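Local structure of 3-dehydroquinate dehydratase (Clostridium difficile, 4H3D) at residues B[183-188]-B[213-218]. The protein catalyses the cis-dehydration of 3-dehydroquinate to 3-dehydroshikimate through a covalent imine intermediate, the third step of the chorismate pathway. Numbering follows the deposited sequence.
Sequences KDVLVL and GVISRL. With SHL (5-hydroxy-6-methyl-4-oxo-4H-pyran-2-carboxylic acid), chain I.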
loop_
_atom_site.group_PDB
_atom_site.type_symbol
_atom_site.label_atom_id
_atom_site.label_comp_id
_atom_site.label_asym_id
_atom_site.label_seq_id
_atom_site.Cartn_x
_atom_site.Cartn_y
_atom_site.Cartn_z
ATOM N N LYS B 183 -9.623 1.688 -10.556
ATOM C CA LYS B 183 -9.018 0.815 -11.553
ATOM C C LYS B 183 -7.798 1.470 -12.205
ATOM O O LYS B 183 -6.821 0.766 -12.533
ATOM C CB LYS B 183 -10.036 0.369 -12.612
ATOM C CG LYS B 183 -9.474 -0.697 -13.562
ATOM C CD LYS B 183 -10.569 -1.403 -14.377
ATOM C CE LYS B 183 -9.941 -2.412 -15.349
ATOM N NZ LYS B 183 -10.943 -3.271 -16.061
ATOM N N ASP B 184 -7.838 2.801 -12.363
ATOM C CA ASP B 184 -6.705 3.574 -12.970
ATOM C C ASP B 184 -5.420 3.456 -12.148
ATOM O O ASP B 184 -4.307 3.424 -12.708
ATOM C CB ASP B 184 -7.050 5.058 -13.123
ATOM C CG ASP B 184 -7.916 5.350 -14.324
ATOM O OD1 ASP B 184 -8.055 4.469 -15.205
ATOM O OD2 ASP B 184 -8.441 6.494 -14.403
ATOM N N VAL B 185 -5.572 3.417 -10.831
ATOM C CA VAL B 185 -4.415 3.222 -9.930
ATOM C C VAL B 185 -3.794 1.861 -10.236
ATOM O O VAL B 185 -2.565 1.736 -10.362
ATOM C CB VAL B 185 -4.811 3.268 -8.471
ATOM C CG1 VAL B 185 -3.580 3.035 -7.584
ATOM C CG2 VAL B 185 -5.481 4.594 -8.114
ATOM N N LEU B 186 -4.647 0.843 -10.379
ATOM C CA LEU B 186 -4.169 -0.500 -10.684
ATOM C C LEU B 186 -3.497 -0.561 -12.069
ATOM O O LEU B 186 -2.506 -1.271 -12.253
ATOM C CB LEU B 186 -5.312 -1.532 -10.553
ATOM C CG LEU B 186 -5.978 -1.623 -9.158
ATOM C CD1 LEU B 186 -7.072 -2.671 -9.134
ATOM C CD2 LEU B 186 -4.945 -1.927 -8.071
ATOM N N VAL B 187 -4.016 0.187 -13.037
ATOM C CA VAL B 187 -3.391 0.237 -14.387
ATOM C C VAL B 187 -1.957 0.782 -14.317
ATOM O O VAL B 187 -1.012 0.216 -14.928
ATOM C CB VAL B 187 -4.241 1.084 -15.356
ATOM C CG1 VAL B 187 -3.465 1.385 -16.664
ATOM C CG2 VAL B 187 -5.607 0.382 -15.631
ATOM N N LEU B 188 -1.778 1.859 -13.561
ATOM C CA LEU B 188 -0.449 2.438 -13.344
ATOM C C LEU B 188 0.485 1.381 -12.749
ATOM O O LEU B 188 1.629 1.191 -13.229
ATOM C CB LEU B 188 -0.535 3.688 -12.434
ATOM C CG LEU B 188 0.761 4.457 -12.120
ATOM C CD1 LEU B 188 1.593 3.797 -11.000
ATOM C CD2 LEU B 188 1.620 4.683 -13.400
ATOM N N GLY B 213 -4.303 7.352 -5.246
ATOM C CA GLY B 213 -3.098 6.743 -5.802
ATOM C C GLY B 213 -1.948 6.471 -4.846
ATOM O O GLY B 213 -0.918 5.962 -5.268
ATOM N N VAL B 214 -2.139 6.764 -3.563
ATOM C CA VAL B 214 -1.056 6.645 -2.556
ATOM C C VAL B 214 -0.382 5.274 -2.489
ATOM O O VAL B 214 0.823 5.197 -2.246
ATOM C CB VAL B 214 -1.542 7.064 -1.165
ATOM C CG1 VAL B 214 -0.470 6.789 -0.109
ATOM C CG2 VAL B 214 -1.925 8.542 -1.181
ATOM N N ILE B 215 -1.137 4.201 -2.709
ATOM C CA ILE B 215 -0.548 2.858 -2.729
ATOM C C ILE B 215 0.660 2.822 -3.649
ATOM O O ILE B 215 1.652 2.113 -3.384
ATOM C CB ILE B 215 -1.591 1.769 -3.205
ATOM C CG1 ILE B 215 -0.963 0.362 -3.231
ATOM C CG2 ILE B 215 -2.155 2.103 -4.596
ATOM C CD1 ILE B 215 -1.928 -0.757 -3.741
ATOM N N SER B 216 0.585 3.592 -4.738
ATOM C CA SER B 216 1.656 3.622 -5.720
ATOM C C SER B 216 2.955 4.194 -5.149
ATOM O O SER B 216 4.013 4.016 -5.754
ATOM C CB SER B 216 1.250 4.427 -6.942
ATOM O OG SER B 216 1.170 5.811 -6.640
ATOM N N ARG B 217 2.864 4.895 -4.021
ATOM C CA ARG B 217 4.040 5.481 -3.365
ATOM C C ARG B 217 4.625 4.518 -2.357
ATOM O O ARG B 217 5.751 4.725 -1.872
ATOM C CB ARG B 217 3.674 6.748 -2.596
ATOM C CG ARG B 217 3.070 7.814 -3.432
ATOM C CD ARG B 217 2.811 9.068 -2.618
ATOM N NE ARG B 217 2.164 10.089 -3.439
ATOM C CZ ARG B 217 2.793 11.079 -4.071
ATOM N NH1 ARG B 217 4.115 11.222 -3.977
ATOM N NH2 ARG B 217 2.092 11.942 -4.787
ATOM N N LEU B 218 3.862 3.473 -2.033
ATOM C CA LEU B 218 4.259 2.543 -0.978
ATOM C C LEU B 218 4.791 1.224 -1.471
ATOM O O LEU B 218 5.616 0.619 -0.799
ATOM C CB LEU B 218 3.041 2.229 -0.082
ATOM C CG LEU B 218 2.273 3.399 0.544
ATOM C CD1 LEU B 218 1.124 2.883 1.386
ATOM C CD2 LEU B 218 3.198 4.255 1.399
HETATM O OAD SHL I . 5.225 13.328 -5.241
HETATM C CAH SHL I . 4.508 13.844 -6.135
HETATM O OAA SHL I . 3.305 14.135 -5.912
HETATM C CAK SHL I . 5.099 14.102 -7.432
HETATM O OAG SHL I . 6.474 13.744 -7.634
HETATM C CAF SHL I . 7.121 14.162 -8.815
HETATM C CAL SHL I . 8.453 13.939 -8.938
HETATM C CAJ SHL I . 6.388 14.856 -9.712
HETATM O OAC SHL I . 6.967 15.292 -10.828
HETATM C CAI SHL I . 5.063 15.115 -9.505
HETATM C CAE SHL I . 4.424 14.742 -8.390
HETATM O OAB SHL I . 4.366 15.763 -10.426
#
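V185, in the first turn of helix 182-199, packs both methyls against the chain that follows strand 205-208 of the TIM barrel. With chi1 at 179° the methyls part: CG1, beside the carbonyl carbon, presses on I215 CG2 at 3.4 Å, closer than two methyls normally pack, while CG2, beside the backbone N, rests on the bare backbone of G213, 4.0 Å from its CA. Looser is the second touch, where L188 CD1 meets S216 CB at 4.1 Å. K183, on the exposed side of the helix, takes no part; its NZ forms a salt bridge with E190 of the second subunit. I215 also packs on I215 of that subunit, so the tight patch borders the dimer interface.

S216 OG donates a short hydrogen bond to G213 O (2.5 Å), and the same carbonyl accepts the backbone N of S216, so two donors grip one buried oxygen and tie down the turn. OG is also hydrogen-bonded to S208 N, joining the turn to strand 205-208. The R217 chain, extended from CG to NE, turns at chi4 (-96°) and brings its guanidinium to the SHL carboxylate: NH1 reaches OAD and NH2 reaches OAA, each at 2.7 Å. These nearly straight hydrogen bonds, probably strengthened by opposite charges, are consistent with R217, a 3-dehydroquinate-binding residue, holding the substrate carboxylate likewise.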